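Local coordinates for protein (5-formylfuran-3-yl)methyl phosphate transaminase (Methanococcus jannaschii, PDB 2Z61) that catalyses the pyridoxal phosphate-dependent transfer of an amino group from alanine to a furancarboxaldehyde phosphate, yielding the furan precursor of methanofuran, at residues P44-S54 with Y261-T271. Residues are numbered along the deposited sequence; the frame is centred on the assembly and turned at random.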
ATOM      1  N   PRO A  44       3.137 -12.440 -18.365  1.00 25.82           N
ATOM      2  CA  PRO A  44       3.286 -12.459 -19.802  1.00 28.09           C
ATOM      3  C   PRO A  44       4.436 -11.590 -20.306  1.00 28.18           C
ATOM      4  O   PRO A  44       4.655 -10.468 -19.840  1.00 27.59           O
ATOM      5  CB  PRO A  44       1.909 -12.048 -20.360  1.00 26.84           C
ATOM      6  CG  PRO A  44       1.095 -11.614 -19.152  1.00 30.42           C
ATOM      7  CD  PRO A  44       1.643 -12.454 -18.034  1.00 27.95           C
ATOM      8  N   LYS A  45       5.162 -12.138 -21.279  1.00 29.05           N
ATOM      9  CA  LYS A  45       6.337 -11.502 -21.868  1.00 28.77           C
ATOM     10  C   LYS A  45       6.205 -10.044 -22.284  1.00 27.23           C
ATOM     11  O   LYS A  45       7.053  -9.225 -21.939  1.00 25.42           O
ATOM     12  CB  LYS A  45       6.832 -12.321 -23.066  1.00 32.30           C
ATOM     13  CG  LYS A  45       8.227 -11.934 -23.534  1.00 34.21           C
ATOM     14  CD  LYS A  45       8.623 -12.688 -24.795  1.00 40.37           C
ATOM     15  CE  LYS A  45      10.048 -12.355 -25.221  1.00 39.45           C
ATOM     16  NZ  LYS A  45      11.048 -12.930 -24.289  1.00 43.95           N
ATOM     17  N   PRO A  46       5.164  -9.697 -23.056  1.00 25.73           N
ATOM     18  CA  PRO A  46       5.058  -8.288 -23.440  1.00 24.53           C
ATOM     19  C   PRO A  46       4.982  -7.333 -22.251  1.00 25.43           C
ATOM     20  O   PRO A  46       5.402  -6.179 -22.355  1.00 21.14           O
ATOM     21  CB  PRO A  46       3.814  -8.253 -24.334  1.00 22.74           C
ATOM     22  CG  PRO A  46       3.102  -9.535 -24.035  1.00 28.78           C
ATOM     23  CD  PRO A  46       4.183 -10.516 -23.780  1.00 26.21           C
ATOM     24  N   ILE A  47       4.456  -7.815 -21.125  1.00 24.92           N
ATOM     25  CA  ILE A  47       4.356  -6.990 -19.921  1.00 22.01           C
ATOM     26  C   ILE A  47       5.742  -6.864 -19.294  1.00 21.75           C
ATOM     27  O   ILE A  47       6.165  -5.768 -18.921  1.00 21.20           O
ATOM     28  CB  ILE A  47       3.368  -7.593 -18.882  1.00 21.62           C
ATOM     29  CG1 ILE A  47       1.939  -7.563 -19.441  1.00 19.93           C
ATOM     30  CG2 ILE A  47       3.436  -6.795 -17.578  1.00 17.11           C
ATOM     31  CD1 ILE A  47       0.909  -8.273 -18.582  1.00 23.72           C
ATOM     32  N   VAL A  48       6.451  -7.984 -19.192  1.00 21.18           N
ATOM     33  CA  VAL A  48       7.799  -7.982 -18.628  1.00 21.14           C
ATOM     34  C   VAL A  48       8.721  -7.041 -19.414  1.00 23.64           C
ATOM     35  O   VAL A  48       9.439  -6.223 -18.820  1.00 24.19           O
ATOM     36  CB  VAL A  48       8.416  -9.412 -18.632  1.00 23.48           C
ATOM     37  CG1 VAL A  48       9.929  -9.345 -18.365  1.00 22.04           C
ATOM     38  CG2 VAL A  48       7.739 -10.277 -17.576  1.00 21.80           C
ATOM     39  N   ASP A  49       8.694  -7.142 -20.746  1.00 23.56           N
ATOM     40  CA  ASP A  49       9.553  -6.292 -21.583  1.00 24.95           C
ATOM     41  C   ASP A  49       9.243  -4.804 -21.424  1.00 23.41           C
ATOM     42  O   ASP A  49      10.145  -3.972 -21.419  1.00 26.64           O
ATOM     43  CB  ASP A  49       9.448  -6.693 -23.065  1.00 25.69           C
ATOM     44  CG  ASP A  49       9.914  -8.128 -23.323  1.00 28.80           C
ATOM     45  OD1 ASP A  49      10.680  -8.664 -22.504  1.00 27.78           O
ATOM     46  OD2 ASP A  49       9.528  -8.720 -24.349  1.00 32.79           O
ATOM     47  N   GLU A  50       7.966  -4.467 -21.288  1.00 23.55           N
ATOM     48  CA  GLU A  50       7.570  -3.078 -21.120  1.00 21.24           C
ATOM     49  C   GLU A  50       8.096  -2.555 -19.778  1.00 24.13           C
ATOM     50  O   GLU A  50       8.420  -1.373 -19.640  1.00 26.09           O
ATOM     51  CB  GLU A  50       6.044  -2.970 -21.179  1.00 25.39           C
ATOM     52  CG  GLU A  50       5.518  -1.567 -21.380  1.00 26.73           C
ATOM     53  CD  GLU A  50       6.228  -0.851 -22.517  1.00 30.82           C
ATOM     54  OE1 GLU A  50       6.574  -1.524 -23.513  1.00 31.54           O
ATOM     55  OE2 GLU A  50       6.428   0.381 -22.417  1.00 32.15           O
ATOM     56  N   GLY A  51       8.175  -3.446 -18.792  1.00 24.31           N
ATOM     57  CA  GLY A  51       8.685  -3.061 -17.492  1.00 23.21           C
ATOM     58  C   GLY A  51      10.178  -2.792 -17.607  1.00 24.63           C
ATOM     59  O   GLY A  51      10.703  -1.849 -17.020  1.00 23.01           O
ATOM     60  N   ILE A  52      10.869  -3.633 -18.373  1.00 26.47           N
ATOM     61  CA  ILE A  52      12.303  -3.472 -18.579  1.00 25.35           C
ATOM     62  C   ILE A  52      12.575  -2.155 -19.304  1.00 26.74           C
ATOM     63  O   ILE A  52      13.446  -1.380 -18.905  1.00 24.54           O
ATOM     64  CB  ILE A  52      12.868  -4.655 -19.390  1.00 25.38           C
ATOM     65  CG1 ILE A  52      12.957  -5.889 -18.480  1.00 19.50           C
ATOM     66  CG2 ILE A  52      14.229  -4.286 -19.986  1.00 24.27           C
ATOM     67  CD1 ILE A  52      13.188  -7.200 -19.207  1.00 21.81           C
ATOM     68  N   LYS A  53      11.812  -1.898 -20.360  1.00 25.96           N
ATOM     69  CA  LYS A  53      11.959  -0.672 -21.125  1.00 28.24           C
ATOM     70  C   LYS A  53      11.701   0.569 -20.272  1.00 29.77           C
ATOM     71  O   LYS A  53      12.396   1.573 -20.408  1.00 30.88           O
ATOM     72  CB  LYS A  53      10.996  -0.674 -22.314  1.00 31.15           C
ATOM     73  CG  LYS A  53      11.009   0.619 -23.116  1.00 35.89           C
ATOM     74  CD  LYS A  53       9.956   0.611 -24.223  1.00 39.53           C
ATOM     75  CE  LYS A  53       9.914   1.957 -24.934  1.00 44.02           C
ATOM     76  NZ  LYS A  53       8.829   2.040 -25.947  1.00 46.85           N
ATOM     77  N   SER A  54      10.691   0.509 -19.406  1.00 29.18           N
ATOM     78  CA  SER A  54      10.361   1.642 -18.550  1.00 28.43           C
ATOM     79  C   SER A  54      11.544   2.015 -17.666  1.00 27.64           C
ATOM     80  O   SER A  54      11.885   3.193 -17.532  1.00 27.53           O
ATOM     81  CB  SER A  54       9.151   1.312 -17.672  1.00 30.32           C
ATOM     82  OG  SER A  54       8.012   1.086 -18.476  1.00 31.26           O
ATOM     83  N   TYR A 261       3.207   1.492 -16.169  1.00 18.74           N
ATOM     84  CA  TYR A 261       3.612   1.499 -17.566  1.00 20.67           C
ATOM     85  C   TYR A 261       3.632   0.108 -18.167  1.00 20.90           C
ATOM     86  O   TYR A 261       3.228  -0.077 -19.310  1.00 22.67           O
ATOM     87  CB  TYR A 261       4.981   2.167 -17.743  1.00 20.55           C
ATOM     88  CG  TYR A 261       4.891   3.671 -17.643  1.00 22.98           C
ATOM     89  CD1 TYR A 261       5.253   4.341 -16.475  1.00 21.78           C
ATOM     90  CD2 TYR A 261       4.379   4.423 -18.701  1.00 23.54           C
ATOM     91  CE1 TYR A 261       5.101   5.721 -16.359  1.00 25.32           C
ATOM     92  CE2 TYR A 261       4.223   5.807 -18.595  1.00 21.74           C
ATOM     93  CZ  TYR A 261       4.583   6.445 -17.424  1.00 25.10           C
ATOM     94  OH  TYR A 261       4.388   7.804 -17.306  1.00 28.18           O
ATOM     95  N   ALA A 262       4.080  -0.874 -17.395  1.00 21.98           N
ATOM     96  CA  ALA A 262       4.140  -2.245 -17.880  1.00 23.35           C
ATOM     97  C   ALA A 262       2.741  -2.805 -18.159  1.00 25.44           C
ATOM     98  O   ALA A 262       2.536  -3.540 -19.127  1.00 26.49           O
ATOM     99  CB  ALA A 262       4.860  -3.120 -16.861  1.00 21.32           C
ATOM    100  N   ALA A 263       1.784  -2.450 -17.313  1.00 23.29           N
ATOM    101  CA  ALA A 263       0.412  -2.935 -17.449  1.00 25.03           C
ATOM    102  C   ALA A 263      -0.259  -2.528 -18.764  1.00 27.44           C
ATOM    103  O   ALA A 263      -1.191  -3.196 -19.218  1.00 29.77           O
ATOM    104  CB  ALA A 263      -0.430  -2.454 -16.263  1.00 20.83           C
ATOM    105  N   LEU A 264       0.201  -1.431 -19.366  1.00 28.16           N
ATOM    106  CA  LEU A 264      -0.373  -0.978 -20.630  1.00 30.45           C
ATOM    107  C   LEU A 264      -0.310  -2.105 -21.661  1.00 30.70           C
ATOM    108  O   LEU A 264      -1.200  -2.240 -22.498  1.00 33.61           O
ATOM    109  CB  LEU A 264       0.380   0.246 -21.163  1.00 29.60           C
ATOM    110  CG  LEU A 264       0.286   1.529 -20.335  1.00 30.68           C
ATOM    111  CD1 LEU A 264       1.262   2.561 -20.874  1.00 29.58           C
ATOM    112  CD2 LEU A 264      -1.135   2.059 -20.372  1.00 32.74           C
ATOM    113  N   LYS A 265       0.732  -2.928 -21.583  1.00 30.03           N
ATOM    114  CA  LYS A 265       0.888  -4.036 -22.518  1.00 31.55           C
ATOM    115  C   LYS A 265      -0.027  -5.236 -22.237  1.00 32.36           C
ATOM    116  O   LYS A 265      -0.045  -6.205 -22.993  1.00 29.28           O
ATOM    117  CB  LYS A 265       2.352  -4.488 -22.550  1.00 33.41           C
ATOM    118  CG  LYS A 265       3.278  -3.483 -23.227  1.00 32.68           C
ATOM    119  CD  LYS A 265       2.875  -3.285 -24.685  1.00 38.00           C
ATOM    120  CE  LYS A 265       3.631  -2.132 -25.326  1.00 42.46           C
ATOM    121  NZ  LYS A 265       3.204  -0.812 -24.788  1.00 48.02           N
ATOM    122  N   ALA A 266      -0.800  -5.165 -21.160  1.00 32.41           N
ATOM    123  CA  ALA A 266      -1.694  -6.265 -20.823  1.00 33.95           C
ATOM    124  C   ALA A 266      -2.855  -6.362 -21.811  1.00 33.68           C
ATOM    125  O   ALA A 266      -3.482  -7.408 -21.932  1.00 33.34           O
ATOM    126  CB  ALA A 266      -2.231  -6.087 -19.407  1.00 33.36           C
ATOM    127  N   PHE A 267      -3.127  -5.273 -22.521  1.00 35.00           N
ATOM    128  CA  PHE A 267      -4.229  -5.245 -23.475  1.00 37.62           C
ATOM    129  C   PHE A 267      -3.769  -5.442 -24.912  1.00 39.80           C
ATOM    130  O   PHE A 267      -4.461  -5.063 -25.849  1.00 41.29           O
ATOM    131  CB  PHE A 267      -4.985  -3.919 -23.359  1.00 35.39           C
ATOM    132  CG  PHE A 267      -5.344  -3.552 -21.947  1.00 37.13           C
ATOM    133  CD1 PHE A 267      -4.553  -2.665 -21.222  1.00 35.17           C
ATOM    134  CD2 PHE A 267      -6.458  -4.116 -21.330  1.00 36.33           C
ATOM    135  CE1 PHE A 267      -4.864  -2.343 -19.903  1.00 34.43           C
ATOM    136  CE2 PHE A 267      -6.778  -3.801 -20.010  1.00 36.70           C
ATOM    137  CZ  PHE A 267      -5.977  -2.911 -19.294  1.00 35.12           C
ATOM    138  N   GLU A 268      -2.596  -6.040 -25.074  1.00 41.51           N
ATOM    139  CA  GLU A 268      -2.035  -6.291 -26.391  1.00 41.60           C
ATOM    140  C   GLU A 268      -2.480  -7.665 -26.883  1.00 39.82           C
ATOM    141  O   GLU A 268      -2.758  -8.563 -26.080  1.00 36.54           O
ATOM    142  CB  GLU A 268      -0.509  -6.244 -26.317  1.00 47.68           C
ATOM    143  CG  GLU A 268       0.159  -5.472 -27.444  1.00 54.65           C
ATOM    144  CD  GLU A 268      -0.145  -3.986 -27.393  1.00 58.74           C
ATOM    145  OE1 GLU A 268       0.402  -3.236 -28.230  1.00 61.60           O
ATOM    146  OE2 GLU A 268      -0.932  -3.568 -26.517  1.00 61.61           O
ATOM    147  N   LYS A 269      -2.547  -7.822 -28.203  1.00 37.94           N
ATOM    148  CA  LYS A 269      -2.947  -9.086 -28.810  1.00 37.62           C
ATOM    149  C   LYS A 269      -2.066 -10.214 -28.300  1.00 35.05           C
ATOM    150  O   LYS A 269      -2.562 -11.247 -27.863  1.00 36.02           O
ATOM    151  CB  LYS A 269      -2.818  -9.018 -30.332  1.00 43.55           C
ATOM    152  CG  LYS A 269      -3.695  -7.978 -31.008  1.00 51.28           C
ATOM    153  CD  LYS A 269      -5.174  -8.306 -30.890  1.00 55.99           C
ATOM    154  CE  LYS A 269      -6.009  -7.284 -31.655  1.00 60.67           C
ATOM    155  NZ  LYS A 269      -7.471  -7.548 -31.545  1.00 63.42           N
ATOM    156  N   GLU A 270      -0.755 -10.025 -28.364  1.00 34.45           N
ATOM    157  CA  GLU A 270       0.157 -11.055 -27.896  1.00 36.50           C
ATOM    158  C   GLU A 270      -0.123 -11.471 -26.451  1.00 36.25           C
ATOM    159  O   GLU A 270      -0.117 -12.659 -26.133  1.00 35.50           O
ATOM    160  CB  GLU A 270       1.609 -10.585 -28.023  1.00 39.12           C
ATOM    161  CG  GLU A 270       2.600 -11.504 -27.311  1.00 43.70           C
ATOM    162  CD  GLU A 270       2.552 -12.938 -27.820  1.00 48.93           C
ATOM    163  OE1 GLU A 270       3.106 -13.831 -27.144  1.00 53.42           O
ATOM    164  OE2 GLU A 270       1.969 -13.173 -28.901  1.00 51.77           O
ATOM    165  N   THR A 271      -0.371 -10.499 -25.575  1.00 33.79           N
ATOM    166  CA  THR A 271      -0.643 -10.822 -24.176  1.00 34.02           C
ATOM    167  C   THR A 271      -1.927 -11.621 -24.002  1.00 33.71           C
ATOM    168  O   THR A 271      -1.932 -12.636 -23.305  1.00 32.13           O
ATOM    169  CB  THR A 271      -0.731  -9.558 -23.302  1.00 33.61           C
ATOM    170  OG1 THR A 271       0.530  -8.877 -23.319  1.00 36.14           O
ATOM    171  CG2 THR A 271      -1.081  -9.930 -21.861  1.00 33.13           C
TER
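P44 lays CG of its ring against the T271 methyl, CG2, at 3.9 Å, where the N-cap of helix 45-56 meets the first turn of helix 269-295; E274 of that helix also accepts a hydrogen bond from K45 N. Two residues on, P46 crosses the aliphatic part of E270 at about a right angle, while its carbonyl O lies 3.5 Å from K265 CB. I47 shows how one branched residue can serve two neighbours: CG2, anti to the backbone N, meets A262 CB at 4.0 Å, and CD1 reaches A266 CB at 3.9 Å. E50 comes next, its CG 3.4 Å from Y261 O and its chain bent at chi2 (48°), crossing K265 so that methylenes touch before charges do; the salt bridge from OE1 to NZ is long, 3.7 Å. G51 CA lies 4.6 Å from A262 CA, consistent with the absence of a side chain at G51. S54 OG donates a hydrogen bond to E50 O, 2.8 Å away; S54 N bonds the same oxygen from the opposite face of its plane, and the hydroxyl rests on Y261 CB. With no hydrogen bond across the interface, helix 45-56 packs on the end of helix 257-263, the 3-10 turn and the start of helix 269-295 chiefly through aliphatic contacts, the stretched ion pair probably adding modest attraction.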